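Side-chain contacts in 5-formyltetrahydrofolate cyclo-ligase family protein (Bacillus anthracis, PDB 2JCB), which probably catalyses the ATP- and magnesium-dependent cyclisation of 5-formyltetrahydrofolate to 5,10-methenyltetrahydrofolate, a step of folate metabolism: residues Phe41-Gln46 with Lys161-Ala166; Lys47-Ala52 with Tyr68-Lys73; Val83-Lys88 with Glu105-Asn110; Lys18-His23 with Gly134-Glu139. One frame throughout, in Å; residues are numbered along the deposited sequence.

Contact 1 of 4, residues Phe41-Gln46 with Lys161-Ala166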
loop_
_atom_site.group_PDB
_atom_site.type_symbol
_atom_site.label_atom_id
_atom_site.label_comp_id
_atom_site.label_asym_id
_atom_site.label_seq_id
_atom_site.Cartn_x
_atom_site.Cartn_y
_atom_site.Cartn_z
ATOM N N PHE A 41 -11.179 5.296 8.925
ATOM C CA PHE A 41 -11.614 6.352 9.854
ATOM C C PHE A 41 -10.339 6.762 10.645
ATOM O O PHE A 41 -10.101 7.965 10.840
ATOM C CB PHE A 41 -12.720 5.817 10.778
ATOM C CG PHE A 41 -13.083 6.736 11.902
ATOM C CD1 PHE A 41 -14.144 7.607 11.760
ATOM C CD2 PHE A 41 -12.369 6.718 13.107
ATOM C CE1 PHE A 41 -14.507 8.482 12.785
ATOM C CE2 PHE A 41 -12.736 7.576 14.150
ATOM C CZ PHE A 41 -13.795 8.456 13.978
ATOM N N SER A 42 -9.524 5.806 11.059
ATOM C CA SER A 42 -8.325 6.093 11.869
ATOM C C SER A 42 -7.276 6.838 11.009
ATOM O O SER A 42 -6.676 7.831 11.454
ATOM C CB SER A 42 -7.758 4.793 12.390
ATOM O OG SER A 42 -6.557 4.985 13.166
ATOM N N LEU A 43 -7.115 6.392 9.762
ATOM C CA LEU A 43 -6.261 7.145 8.787
ATOM C C LEU A 43 -6.574 8.642 8.742
ATOM O O LEU A 43 -5.636 9.454 8.805
ATOM C CB LEU A 43 -6.427 6.596 7.342
ATOM C CG LEU A 43 -5.761 7.495 6.239
ATOM C CD1 LEU A 43 -4.242 7.454 6.434
ATOM C CD2 LEU A 43 -6.098 6.834 4.859
ATOM N N TYR A 44 -7.858 9.025 8.620
ATOM C CA TYR A 44 -8.213 10.414 8.408
ATOM C C TYR A 44 -7.937 11.250 9.660
ATOM O O TYR A 44 -7.936 12.449 9.586
ATOM C CB TYR A 44 -9.680 10.540 8.072
ATOM C CG TYR A 44 -10.146 9.725 6.874
ATOM C CD1 TYR A 44 -9.254 9.373 5.849
ATOM C CD2 TYR A 44 -11.464 9.248 6.825
ATOM C CE1 TYR A 44 -9.683 8.588 4.749
ATOM C CE2 TYR A 44 -11.931 8.476 5.731
ATOM C CZ TYR A 44 -11.030 8.151 4.697
ATOM O OH TYR A 44 -11.466 7.375 3.614
ATOM N N GLU A 45 -7.750 10.601 10.805
ATOM C CA GLU A 45 -7.386 11.327 12.042
ATOM C C GLU A 45 -5.885 11.611 12.165
ATOM O O GLU A 45 -5.489 12.353 13.069
ATOM C CB GLU A 45 -7.838 10.541 13.262
ATOM C CG GLU A 45 -9.354 10.467 13.393
ATOM C CD GLU A 45 -9.775 10.027 14.782
ATOM O OE1 GLU A 45 -8.922 9.443 15.506
ATOM O OE2 GLU A 45 -10.938 10.267 15.159
ATOM N N GLN A 46 -5.073 10.996 11.299
ATOM C CA GLN A 46 -3.610 11.057 11.392
ATOM C C GLN A 46 -3.125 12.427 10.915
ATOM O O GLN A 46 -3.648 13.012 9.902
ATOM C CB GLN A 46 -2.890 9.895 10.626
ATOM C CG GLN A 46 -3.315 8.451 11.086
ATOM C CD GLN A 46 -3.196 8.264 12.562
ATOM O OE1 GLN A 46 -2.133 8.462 13.143
ATOM N NE2 GLN A 46 -4.308 7.909 13.213
ATOM N N LYS A 161 6.795 10.835 3.755
ATOM C CA LYS A 161 6.199 10.011 4.806
ATOM C C LYS A 161 5.552 8.751 4.242
ATOM O O LYS A 161 4.970 8.818 3.172
ATOM C CB LYS A 161 5.175 10.846 5.565
ATOM C CG LYS A 161 5.860 12.040 6.320
ATOM C CD LYS A 161 4.806 12.952 6.887
ATOM C CE LYS A 161 5.393 14.350 7.064
ATOM N NZ LYS A 161 6.028 14.416 8.401
ATOM N N THR A 162 5.622 7.641 4.968
ATOM C CA THR A 162 5.005 6.385 4.545
ATOM C C THR A 162 4.085 5.835 5.615
ATOM O O THR A 162 4.351 5.972 6.819
ATOM C CB THR A 162 6.031 5.270 4.227
ATOM O OG1 THR A 162 6.875 4.997 5.352
ATOM C CG2 THR A 162 6.894 5.673 3.053
ATOM N N LEU A 163 3.010 5.203 5.187
ATOM C CA LEU A 163 2.212 4.425 6.118
ATOM C C LEU A 163 1.549 3.332 5.357
ATOM O O LEU A 163 1.339 3.440 4.176
ATOM C CB LEU A 163 1.179 5.271 6.909
ATOM C CG LEU A 163 -0.036 5.868 6.261
ATOM C CD1 LEU A 163 -1.215 4.771 6.075
ATOM C CD2 LEU A 163 -0.505 7.081 7.101
ATOM N N SER A 164 1.215 2.270 6.078
ATOM C CA SER A 164 0.472 1.144 5.518
ATOM C C SER A 164 -0.780 0.940 6.310
ATOM O O SER A 164 -0.834 1.266 7.503
ATOM C CB SER A 164 1.303 -0.123 5.489
ATOM O OG SER A 164 2.411 -0.032 4.601
ATOM N N LEU A 165 -1.821 0.489 5.606
ATOM C CA LEU A 165 -3.106 0.099 6.185
ATOM C C LEU A 165 -3.170 -1.427 6.216
ATOM O O LEU A 165 -2.867 -2.055 5.201
ATOM C CB LEU A 165 -4.237 0.688 5.328
ATOM C CG LEU A 165 -4.117 2.184 5.034
ATOM C CD1 LEU A 165 -5.191 2.765 4.044
ATOM C CD2 LEU A 165 -4.169 2.962 6.358
ATOM N N ALA A 166 -3.580 -2.044 7.340
ATOM C CA ALA A 166 -3.563 -3.471 7.475
ATOM C C ALA A 166 -4.618 -3.958 8.435
ATOM O O ALA A 166 -4.875 -3.316 9.434
ATOM C CB ALA A 166 -2.198 -3.938 7.903
#
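Helix 29-44 lies against strand 161-165 most closely where CA of Leu43 stands 8.1 Å from CA of Leu165. The meeting is wholly apolar and is carried by three leucines. With chi1 at 170°, CG of Leu43 swings to the side away from its own N and the fork comes down on the strand, one methyl for each of two residues. Its CD1 meets CD2 of Leu163 at 3.8 Å, with CD1 of Leu163 only slightly farther, so this branch sits against both methyls, the two side chains crossing at a slant. Its CD2 makes a looser approach, 4.2 Å to CD1 of Leu165. Leu163 and Leu165, two apart on the strand, both point toward the helix, whereas Ser164 between them turns to the other face and bonds through OG to Val132 O. Where the helix gives way to the next, Gln46 folds back and gives NE2 to Ser42 O, 3.0 Å away and nearly straight at 166°. That carbonyl is held twice, for Glu45 N reaches Ser42 O from the opposite face of its plane. Gln46 OE1 in turn receives Lys186 NZ from strand 186-189, and Gln46 itself occupies the N-cap position of helix 47-51. A helix packed through Leu43 on parallel strands, here 129-131 and 161-165, with 186-189 beside them, is the layered alpha/beta packing of a Rossmann-like fold.

Contact 2 of 4, residues Lys47-Ala52 with Tyr68-Lys73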
loop_
_atom_site.group_PDB
_atom_site.type_symbol
_atom_site.label_atom_id
_atom_site.label_comp_id
_atom_site.label_asym_id
_atom_site.label_seq_id
_atom_site.Cartn_x
_atom_site.Cartn_y
_atom_site.Cartn_z
ATOM N N LYS A 47 -2.172 12.974 11.671
ATOM C CA LYS A 47 -1.565 14.265 11.297
ATOM C C LYS A 47 -1.051 14.260 9.841
ATOM O O LYS A 47 -1.248 15.236 9.125
ATOM C CB LYS A 47 -0.450 14.593 12.278
ATOM C CG LYS A 47 0.380 15.826 11.944
ATOM C CD LYS A 47 1.442 15.971 13.061
ATOM C CE LYS A 47 2.550 16.940 12.667
ATOM N NZ LYS A 47 2.069 18.287 12.949
ATOM N N GLU A 48 -0.395 13.188 9.424
ATOM C CA GLU A 48 0.191 13.139 8.098
ATOM C C GLU A 48 -0.846 13.074 6.983
ATOM O O GLU A 48 -0.563 13.542 5.890
ATOM C CB GLU A 48 1.221 12.030 7.947
ATOM C CG GLU A 48 0.676 10.669 8.172
ATOM C CD GLU A 48 0.867 10.186 9.600
ATOM O OE1 GLU A 48 0.603 10.943 10.562
ATOM O OE2 GLU A 48 1.276 9.024 9.748
ATOM N N TRP A 49 -2.049 12.569 7.274
ATOM C CA TRP A 49 -3.183 12.693 6.326
ATOM C C TRP A 49 -3.638 14.128 6.202
ATOM O O TRP A 49 -3.697 14.698 5.110
ATOM C CB TRP A 49 -4.371 11.807 6.777
ATOM C CG TRP A 49 -5.625 12.044 5.949
ATOM C CD1 TRP A 49 -6.607 12.941 6.194
ATOM C CD2 TRP A 49 -5.941 11.426 4.687
ATOM N NE1 TRP A 49 -7.562 12.890 5.191
ATOM C CE2 TRP A 49 -7.174 11.957 4.260
ATOM C CE3 TRP A 49 -5.308 10.444 3.911
ATOM C CZ2 TRP A 49 -7.799 11.555 3.049
ATOM C CZ3 TRP A 49 -5.918 10.034 2.706
ATOM C CH2 TRP A 49 -7.141 10.612 2.288
ATOM N N ALA A 50 -3.941 14.726 7.359
ATOM C CA ALA A 50 -4.457 16.055 7.389
ATOM C C ALA A 50 -3.521 17.012 6.657
ATOM O O ALA A 50 -3.974 17.876 5.918
ATOM C CB ALA A 50 -4.663 16.490 8.839
ATOM N N GLU A 51 -2.215 16.834 6.855
ATOM C CA GLU A 51 -1.222 17.762 6.316
ATOM C C GLU A 51 -0.792 17.537 4.847
ATOM O O GLU A 51 -0.260 18.499 4.206
ATOM C CB GLU A 51 0.014 17.800 7.213
ATOM C CG GLU A 51 -0.269 18.481 8.540
ATOM C CD GLU A 51 0.951 18.527 9.442
ATOM O OE1 GLU A 51 1.970 17.885 9.108
ATOM O OE2 GLU A 51 0.883 19.212 10.486
ATOM N N ALA A 52 -1.051 16.337 4.325
ATOM C CA ALA A 52 -0.556 15.950 2.982
ATOM C C ALA A 52 -1.355 16.715 1.956
ATOM O O ALA A 52 -2.596 16.755 2.023
ATOM C CB ALA A 52 -0.747 14.505 2.717
ATOM N N TYR A 68 -10.617 2.677 -2.277
ATOM C CA TYR A 68 -11.475 3.542 -3.076
ATOM C C TYR A 68 -12.078 4.703 -2.288
ATOM O O TYR A 68 -12.010 5.857 -2.751
ATOM C CB TYR A 68 -12.529 2.731 -3.886
ATOM C CG TYR A 68 -11.872 2.086 -5.097
ATOM C CD1 TYR A 68 -11.170 0.867 -4.975
ATOM C CD2 TYR A 68 -11.911 2.729 -6.356
ATOM C CE1 TYR A 68 -10.530 0.268 -6.124
ATOM C CE2 TYR A 68 -11.288 2.163 -7.499
ATOM C CZ TYR A 68 -10.617 0.931 -7.367
ATOM O OH TYR A 68 -10.036 0.385 -8.502
ATOM N N PRO A 69 -12.649 4.421 -1.095
ATOM C CA PRO A 69 -13.155 5.520 -0.278
ATOM C C PRO A 69 -12.077 6.549 0.083
ATOM O O PRO A 69 -12.407 7.728 0.205
ATOM C CB PRO A 69 -13.694 4.835 0.966
ATOM C CG PRO A 69 -13.995 3.439 0.551
ATOM C CD PRO A 69 -12.940 3.121 -0.485
ATOM N N ILE A 70 -10.825 6.121 0.154
ATOM C CA ILE A 70 -9.731 7.018 0.540
ATOM C C ILE A 70 -9.486 8.005 -0.571
ATOM O O ILE A 70 -9.346 9.185 -0.340
ATOM C CB ILE A 70 -8.405 6.279 0.838
ATOM C CG1 ILE A 70 -8.636 5.198 1.936
ATOM C CG2 ILE A 70 -7.339 7.338 1.254
ATOM C CD1 ILE A 70 -7.434 4.185 2.137
ATOM N N ILE A 71 -9.395 7.502 -1.796
ATOM C CA ILE A 71 -9.263 8.400 -2.943
ATOM C C ILE A 71 -10.412 9.429 -3.016
ATOM O O ILE A 71 -10.199 10.632 -3.261
ATOM C CB ILE A 71 -9.156 7.578 -4.252
ATOM C CG1 ILE A 71 -7.859 6.767 -4.205
ATOM C CG2 ILE A 71 -9.199 8.558 -5.469
ATOM C CD1 ILE A 71 -7.836 5.626 -5.252
ATOM N N GLU A 72 -11.642 8.987 -2.793
ATOM C CA GLU A 72 -12.776 9.884 -2.801
ATOM C C GLU A 72 -12.700 11.012 -1.756
ATOM O O GLU A 72 -13.004 12.175 -2.067
ATOM C CB GLU A 72 -14.029 9.044 -2.658
ATOM C CG GLU A 72 -14.225 8.150 -3.912
ATOM C CD GLU A 72 -15.457 7.333 -3.810
ATOM O OE1 GLU A 72 -15.611 6.621 -2.786
ATOM O OE2 GLU A 72 -16.286 7.425 -4.739
ATOM N N LYS A 73 -12.239 10.636 -0.558
ATOM C CA LYS A 73 -12.065 11.577 0.570
ATOM C C LYS A 73 -10.972 12.579 0.224
ATOM O O LYS A 73 -11.142 13.761 0.419
ATOM C CB LYS A 73 -11.626 10.793 1.826
ATOM C CG LYS A 73 -11.604 11.596 3.162
ATOM C CD LYS A 73 -12.968 12.003 3.579
ATOM C CE LYS A 73 -13.035 12.266 5.071
ATOM N NZ LYS A 73 -14.494 12.341 5.427
#
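Lys79 NZ is gripped by three groups beside the contact of Trp49 with Ile70 and Lys73: the backbone oxygens of Trp49 and Ala52 accept from it, and the indole of Trp49 makes a cation-pi contact with it. The indole N-H is satisfied too, since NE1 donates to Glu77 OE1. With its nitrogen spoken for, the ring sends its six-membered half toward helix 68-76, chi1 of 172° turning the indole away from the backbone N of Trp49. There CG2 of Ile70 nestles obliquely against two ring carbons, 3.4 Å from CZ3 of Trp49 and equally close to CH2, a tight fit for carbon on carbon. One turn on, the aliphatic base of Lys73 crosses the indole at about a right angle, its CG 3.8 Å from CZ2 of Trp49 and its CB a little farther. A bend at chi2 (66°) then carries the rest of the Lys73 chain away from the ring, so only methylenes touch. On the side of helix 47-51 remote from this contact, Lys47 NZ makes a salt bridge one turn along to Glu51 OE2, 2.9 Å away and met on the syn side, though tilted 33° out of the carboxylate plane. The helices are thus joined through hydrocarbon, while the indole's single polar atom is answered by Glu77, which lets Trp49 be buried without leaving its N-H unbonded.

Contact 3 of 4, residues Val83-Lys88 with Glu105-Asn110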
loop_
_atom_site.group_PDB
_atom_site.type_symbol
_atom_site.label_atom_id
_atom_site.label_comp_id
_atom_site.label_asym_id
_atom_site.label_seq_id
_atom_site.Cartn_x
_atom_site.Cartn_y
_atom_site.Cartn_z
ATOM N N VAL A 83 -1.502 7.564 -8.341
ATOM C CA VAL A 83 -1.560 6.090 -8.295
ATOM C C VAL A 83 -0.491 5.517 -9.266
ATOM O O VAL A 83 -0.148 6.189 -10.256
ATOM C CB VAL A 83 -2.970 5.625 -8.730
ATOM C CG1 VAL A 83 -4.004 6.042 -7.663
ATOM C CG2 VAL A 83 -3.387 6.318 -10.074
ATOM N N PRO A 84 0.048 4.330 -8.955
ATOM C CA PRO A 84 1.187 3.877 -9.761
ATOM C C PRO A 84 0.827 3.137 -11.044
ATOM O O PRO A 84 -0.118 2.360 -11.089
ATOM C CB PRO A 84 1.925 2.919 -8.817
ATOM C CG PRO A 84 0.847 2.366 -7.938
ATOM C CD PRO A 84 -0.247 3.389 -7.843
ATOM N N LYS A 85 1.652 3.368 -12.058
ATOM C CA LYS A 85 1.736 2.502 -13.225
ATOM C C LYS A 85 3.073 1.753 -13.126
ATOM O O LYS A 85 4.150 2.364 -13.125
ATOM C CB LYS A 85 1.634 3.301 -14.533
ATOM C CG LYS A 85 1.722 2.393 -15.782
ATOM C CD LYS A 85 1.223 3.061 -17.055
ATOM C CE LYS A 85 1.310 2.098 -18.281
ATOM N NZ LYS A 85 0.408 0.871 -18.215
ATOM N N CYS A 86 3.000 0.430 -13.100
ATOM C CA CYS A 86 4.194 -0.384 -12.955
ATOM C C CYS A 86 4.798 -0.722 -14.293
ATOM O O CYS A 86 4.092 -1.043 -15.258
ATOM C CB CYS A 86 3.891 -1.668 -12.177
ATOM S SG CYS A 86 3.329 -1.384 -10.517
ATOM N N ASN A 87 6.110 -0.596 -14.366
ATOM C CA ASN A 87 6.833 -1.095 -15.517
ATOM C C ASN A 87 7.475 -2.428 -15.102
ATOM O O ASN A 87 8.394 -2.476 -14.281
ATOM C CB ASN A 87 7.844 -0.052 -16.009
ATOM C CG ASN A 87 8.638 -0.520 -17.226
ATOM O OD1 ASN A 87 8.803 -1.718 -17.460
ATOM N ND2 ASN A 87 9.169 0.432 -17.988
ATOM N N LYS A 88 6.951 -3.512 -15.655
ATOM C CA LYS A 88 7.379 -4.848 -15.268
ATOM C C LYS A 88 8.821 -5.154 -15.674
ATOM O O LYS A 88 9.497 -5.941 -15.008
ATOM C CB LYS A 88 6.399 -5.887 -15.814
ATOM C CG LYS A 88 4.950 -5.596 -15.365
ATOM C CD LYS A 88 4.019 -6.804 -15.525
ATOM C CE LYS A 88 4.275 -7.850 -14.441
ATOM N NZ LYS A 88 5.465 -8.716 -14.776
ATOM N N GLU A 105 -7.376 2.470 -16.479
ATOM C CA GLU A 105 -7.712 1.359 -17.376
ATOM C C GLU A 105 -7.339 0.030 -16.705
ATOM O O GLU A 105 -6.555 0.004 -15.769
ATOM C CB GLU A 105 -6.989 1.491 -18.710
ATOM C CG GLU A 105 -5.479 1.620 -18.567
ATOM C CD GLU A 105 -4.763 1.785 -19.888
ATOM O OE1 GLU A 105 -5.407 1.628 -20.959
ATOM O OE2 GLU A 105 -3.545 2.056 -19.840
ATOM N N THR A 106 -7.902 -1.064 -17.209
ATOM C CA THR A 106 -7.555 -2.375 -16.692
ATOM C C THR A 106 -6.444 -2.929 -17.555
ATOM O O THR A 106 -6.637 -3.178 -18.755
ATOM C CB THR A 106 -8.750 -3.359 -16.672
ATOM O OG1 THR A 106 -9.959 -2.674 -16.292
ATOM C CG2 THR A 106 -8.471 -4.522 -15.678
ATOM N N VAL A 107 -5.283 -3.108 -16.930
ATOM C CA VAL A 107 -4.083 -3.614 -17.596
ATOM C C VAL A 107 -3.923 -5.127 -17.387
ATOM O O VAL A 107 -2.883 -5.693 -17.729
ATOM C CB VAL A 107 -2.805 -2.879 -17.119
ATOM C CG1 VAL A 107 -2.733 -1.445 -17.690
ATOM C CG2 VAL A 107 -2.719 -2.888 -15.590
ATOM N N TYR A 108 -4.946 -5.757 -16.800
ATOM C CA TYR A 108 -5.170 -7.221 -16.855
ATOM C C TYR A 108 -6.021 -7.777 -15.710
ATOM O O TYR A 108 -5.704 -7.570 -14.527
ATOM C CB TYR A 108 -3.879 -8.051 -17.076
ATOM C CG TYR A 108 -2.977 -8.381 -15.878
ATOM C CD1 TYR A 108 -3.343 -9.360 -14.943
ATOM C CD2 TYR A 108 -1.715 -7.786 -15.739
ATOM C CE1 TYR A 108 -2.503 -9.703 -13.864
ATOM C CE2 TYR A 108 -0.858 -8.125 -14.664
ATOM C CZ TYR A 108 -1.262 -9.090 -13.730
ATOM O OH TYR A 108 -0.436 -9.446 -12.672
ATOM N N MET A 109 -7.088 -8.485 -16.094
ATOM C CA MET A 109 -8.044 -9.110 -15.168
ATOM C C MET A 109 -8.644 -8.114 -14.159
ATOM O O MET A 109 -9.732 -7.572 -14.385
ATOM C CB MET A 109 -7.426 -10.338 -14.469
ATOM C CG MET A 109 -8.422 -11.468 -14.150
ATOM S SD MET A 109 -7.615 -12.927 -13.423
ATOM C CE MET A 109 -9.028 -13.976 -13.060
ATOM N N ASN A 110 -7.932 -7.852 -13.069
ATOM C CA ASN A 110 -8.437 -6.958 -12.029
ATOM C C ASN A 110 -7.532 -5.758 -11.734
ATOM O O ASN A 110 -7.815 -4.976 -10.823
ATOM C CB ASN A 110 -8.675 -7.741 -10.727
ATOM C CG ASN A 110 -9.742 -8.808 -10.868
ATOM O OD1 ASN A 110 -9.437 -9.977 -11.144
ATOM N ND2 ASN A 110 -11.006 -8.413 -10.695
HETATM O O HOH W 1 -2.199 2.134 -17.723
HETATM O O HOH W 2 -0.711 1.617 -21.115
#
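Water-mediated bonds dominate between Lys85 and Glu105. Two waters bridge the pair, each accepting from Lys85 NZ and donating to Glu105 OE2. The first lies 2.9 Å from Lys85 NZ; its 2.5 Å approach to Glu105 OE2 is unusually short and doubtful as a measure of strength. The second is 3.2 Å from Lys85 NZ and 3.1 Å from Glu105 OE2. Direct electrostatics comes next: Lys85 NZ and Glu105 OE2 stand 4.4 Å apart, beyond a salt bridge, so the charges are near but not in contact, and the bridging waters link them from beside the gap. The ammonium also has a long, weak ion pair with Glu113 OE1, whose other oxygen, OE2, accepts Cys86 N. Van der Waals contact is slight. Lys85 runs out extended from its strand and bends only at the end (chi4 65°), which sets its ammonium NZ 3.9 Å from the methyl CG1 of Val107. The Lys85 side chain also touches Pro114. The backbones are well apart, CA of Lys85 being 9.5 Å from CA of Val107, so the two strands do not pair. Strand 80-87 bonds instead to 92-98, through Lys85 and Ser94 for example, and 104-108 to 111-114, through Glu105 and Glu113. The arrangement is that of an antiparallel beta hairpin, 104-108 with 111-114, set beside a strand of the main mixed sheet and linked to it at the surface by water-bridged opposite charges.

Contact 4 of 4, residues Lys18-His23 with Gly134-Glu139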
loop_
_atom_site.group_PDB
_atom_site.type_symbol
_atom_site.label_atom_id
_atom_site.label_comp_id
_atom_site.label_asym_id
_atom_site.label_seq_id
_atom_site.Cartn_x
_atom_site.Cartn_y
_atom_site.Cartn_z
ATOM N N LYS A 18 1.561 -16.577 1.078
ATOM C CA LYS A 18 0.464 -17.542 0.837
ATOM C C LYS A 18 -0.570 -17.580 1.990
ATOM O O LYS A 18 -1.776 -17.392 1.766
ATOM C CB LYS A 18 1.053 -18.939 0.555
ATOM C CG LYS A 18 0.108 -20.021 -0.013
ATOM C CD LYS A 18 0.808 -21.397 -0.146
ATOM C CE LYS A 18 -0.169 -22.546 -0.496
ATOM N NZ LYS A 18 0.257 -23.902 0.010
ATOM N N GLN A 19 -0.079 -17.784 3.208
ATOM C CA GLN A 19 -0.940 -17.905 4.400
ATOM C C GLN A 19 -1.812 -16.683 4.677
ATOM O O GLN A 19 -3.002 -16.816 4.979
ATOM C CB GLN A 19 -0.097 -18.350 5.622
ATOM C CG GLN A 19 -0.658 -18.003 7.017
ATOM C CD GLN A 19 0.386 -18.182 8.125
ATOM O OE1 GLN A 19 0.842 -17.219 8.755
ATOM N NE2 GLN A 19 0.771 -19.416 8.347
ATOM N N ILE A 20 -1.235 -15.476 4.580
ATOM C CA ILE A 20 -1.964 -14.253 4.843
ATOM C C ILE A 20 -2.968 -13.935 3.730
ATOM O O ILE A 20 -4.074 -13.525 4.018
ATOM C CB ILE A 20 -1.013 -13.046 5.098
ATOM C CG1 ILE A 20 -0.183 -13.213 6.362
ATOM C CG2 ILE A 20 -1.804 -11.829 5.316
ATOM C CD1 ILE A 20 -1.045 -13.270 7.592
ATOM N N ILE A 21 -2.582 -14.157 2.480
ATOM C CA ILE A 21 -3.483 -14.009 1.320
ATOM C C ILE A 21 -4.708 -14.921 1.409
ATOM O O ILE A 21 -5.821 -14.510 1.147
ATOM C CB ILE A 21 -2.697 -14.131 -0.040
ATOM C CG1 ILE A 21 -1.820 -12.880 -0.203
ATOM C CG2 ILE A 21 -3.695 -14.291 -1.270
ATOM C CD1 ILE A 21 -0.872 -12.850 -1.420
ATOM N N GLU A 22 -4.482 -16.151 1.833
ATOM C CA GLU A 22 -5.531 -17.163 2.058
ATOM C C GLU A 22 -6.477 -16.673 3.142
ATOM O O GLU A 22 -7.695 -16.764 3.000
ATOM C CB GLU A 22 -4.910 -18.486 2.476
ATOM C CG GLU A 22 -5.890 -19.600 2.726
ATOM C CD GLU A 22 -5.199 -20.954 2.803
ATOM O OE1 GLU A 22 -3.977 -20.975 3.101
ATOM O OE2 GLU A 22 -5.864 -21.991 2.570
ATOM N N HIS A 23 -5.907 -16.125 4.211
ATOM C CA HIS A 23 -6.694 -15.588 5.298
ATOM C C HIS A 23 -7.524 -14.400 4.773
ATOM O O HIS A 23 -8.708 -14.312 5.049
ATOM C CB HIS A 23 -5.783 -15.188 6.463
ATOM C CG HIS A 23 -6.515 -14.866 7.730
ATOM N ND1 HIS A 23 -7.672 -14.113 7.757
ATOM C CD2 HIS A 23 -6.248 -15.188 9.019
ATOM C CE1 HIS A 23 -8.098 -14.007 9.003
ATOM N NE2 HIS A 23 -7.246 -14.639 9.791
ATOM N N GLY A 134 0.563 -3.986 0.837
ATOM C CA GLY A 134 1.418 -5.023 1.355
ATOM C C GLY A 134 0.604 -6.143 1.868
ATOM O O GLY A 134 -0.623 -5.980 1.975
ATOM N N VAL A 135 1.308 -7.239 2.126
ATOM C CA VAL A 135 0.712 -8.494 2.606
ATOM C C VAL A 135 0.895 -8.637 4.122
ATOM O O VAL A 135 -0.066 -8.880 4.846
ATOM C CB VAL A 135 1.182 -9.762 1.810
ATOM C CG1 VAL A 135 0.538 -10.978 2.369
ATOM C CG2 VAL A 135 0.801 -9.602 0.352
ATOM N N ALA A 136 2.134 -8.627 4.597
ATOM C CA ALA A 136 2.338 -8.878 6.038
ATOM C C ALA A 136 3.316 -7.877 6.606
ATOM O O ALA A 136 4.164 -7.335 5.876
ATOM C CB ALA A 136 2.863 -10.248 6.253
ATOM N N TYR A 137 3.192 -7.599 7.911
ATOM C CA TYR A 137 4.054 -6.591 8.528
ATOM C C TYR A 137 4.464 -7.018 9.921
ATOM O O TYR A 137 3.781 -7.842 10.543
ATOM C CB TYR A 137 3.303 -5.263 8.653
ATOM C CG TYR A 137 2.674 -4.690 7.368
ATOM C CD1 TYR A 137 3.367 -3.772 6.592
ATOM C CD2 TYR A 137 1.406 -5.101 6.959
ATOM C CE1 TYR A 137 2.769 -3.288 5.392
ATOM C CE2 TYR A 137 0.799 -4.633 5.804
ATOM C CZ TYR A 137 1.488 -3.712 5.040
ATOM O OH TYR A 137 0.874 -3.266 3.875
ATOM N N THR A 138 5.537 -6.424 10.418
ATOM C CA THR A 138 5.869 -6.563 11.854
ATOM C C THR A 138 5.696 -5.215 12.561
ATOM O O THR A 138 5.530 -4.178 11.901
ATOM C CB THR A 138 7.287 -7.067 12.082
ATOM O OG1 THR A 138 8.213 -6.031 11.732
ATOM C CG2 THR A 138 7.506 -8.306 11.256
ATOM N N GLU A 139 5.775 -5.267 13.899
ATOM C CA GLU A 139 5.712 -4.090 14.790
ATOM C C GLU A 139 6.789 -3.094 14.417
ATOM O O GLU A 139 6.615 -1.877 14.600
ATOM C CB GLU A 139 5.906 -4.500 16.272
ATOM C CG GLU A 139 7.238 -5.229 16.590
ATOM C CD GLU A 139 7.667 -5.280 18.083
ATOM O OE1 GLU A 139 6.827 -5.073 18.991
ATOM O OE2 GLU A 139 8.874 -5.563 18.335
#
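Val135 leaves the backbone toward helix 6-26, and from CB its two methyls part to meet different helix residues. CG1, placed opposite the backbone N by a chi1 of 180°, lies 3.8 Å from CB of Ile20, with CG2 of that isoleucine almost as near. The same Val135 CG1 also reaches CG1 of Ile21 at 4.0 Å, so one methyl is set between two successive helix residues. The other methyl, CG2 of Val135, ends 4.1 Å from CD1 of Ile21. The valine and Ile20 slide past each other in opposite senses, whereas the valine and Ile21 cross at about a right angle. Val135 and the following Ala136 both face Ile144 on the neighbouring antiparallel strand, a classic beta bulge at the start of the small ladder of 136-137 with 143-144. Ile144 lines the ADP pocket, as does Tyr146, on which both Ile21 and Val135 rest; the side chain of Val135 is about 7 Å from the bound nucleotide. Helix 6-26 serves that pocket as well, through Arg10, Lys13 and Arg17. Ile20 also meets the bulge backbone: the same CG2 lies 3.5 Å from Val135 O, a carbonyl that accepts a hydrogen bond from Gln170 NE2. CG1 of Ile20 stands 4.3 Å from CB of Ala136, a lighter touch at the start of the strand.

In the fold
Contacts 1, 2 and 4 are buried and apolar, whereas contact 3 lies at the surface and works through water and charge. Contacts 1 and 2 are neighbours, their centres 8 Å apart: helices 29-44 and 47-51 follow each other in the chain, and Ile70 of contact 2 packs on Leu165 of contact 1. Contact 4 adjoins contact 1 on another side, where Tyr137 rests on Ser164 and Ala166, and it lies close to the nucleotide pocket, its Val135 side chain about 7 Å from ADP. Contacts 1 and 3 reach the same main sheet on opposite sides of the chain's centre, about 24 Å apart between centres. In sequence, contacts 2 and 3 both fall within the loop closed by contact 1.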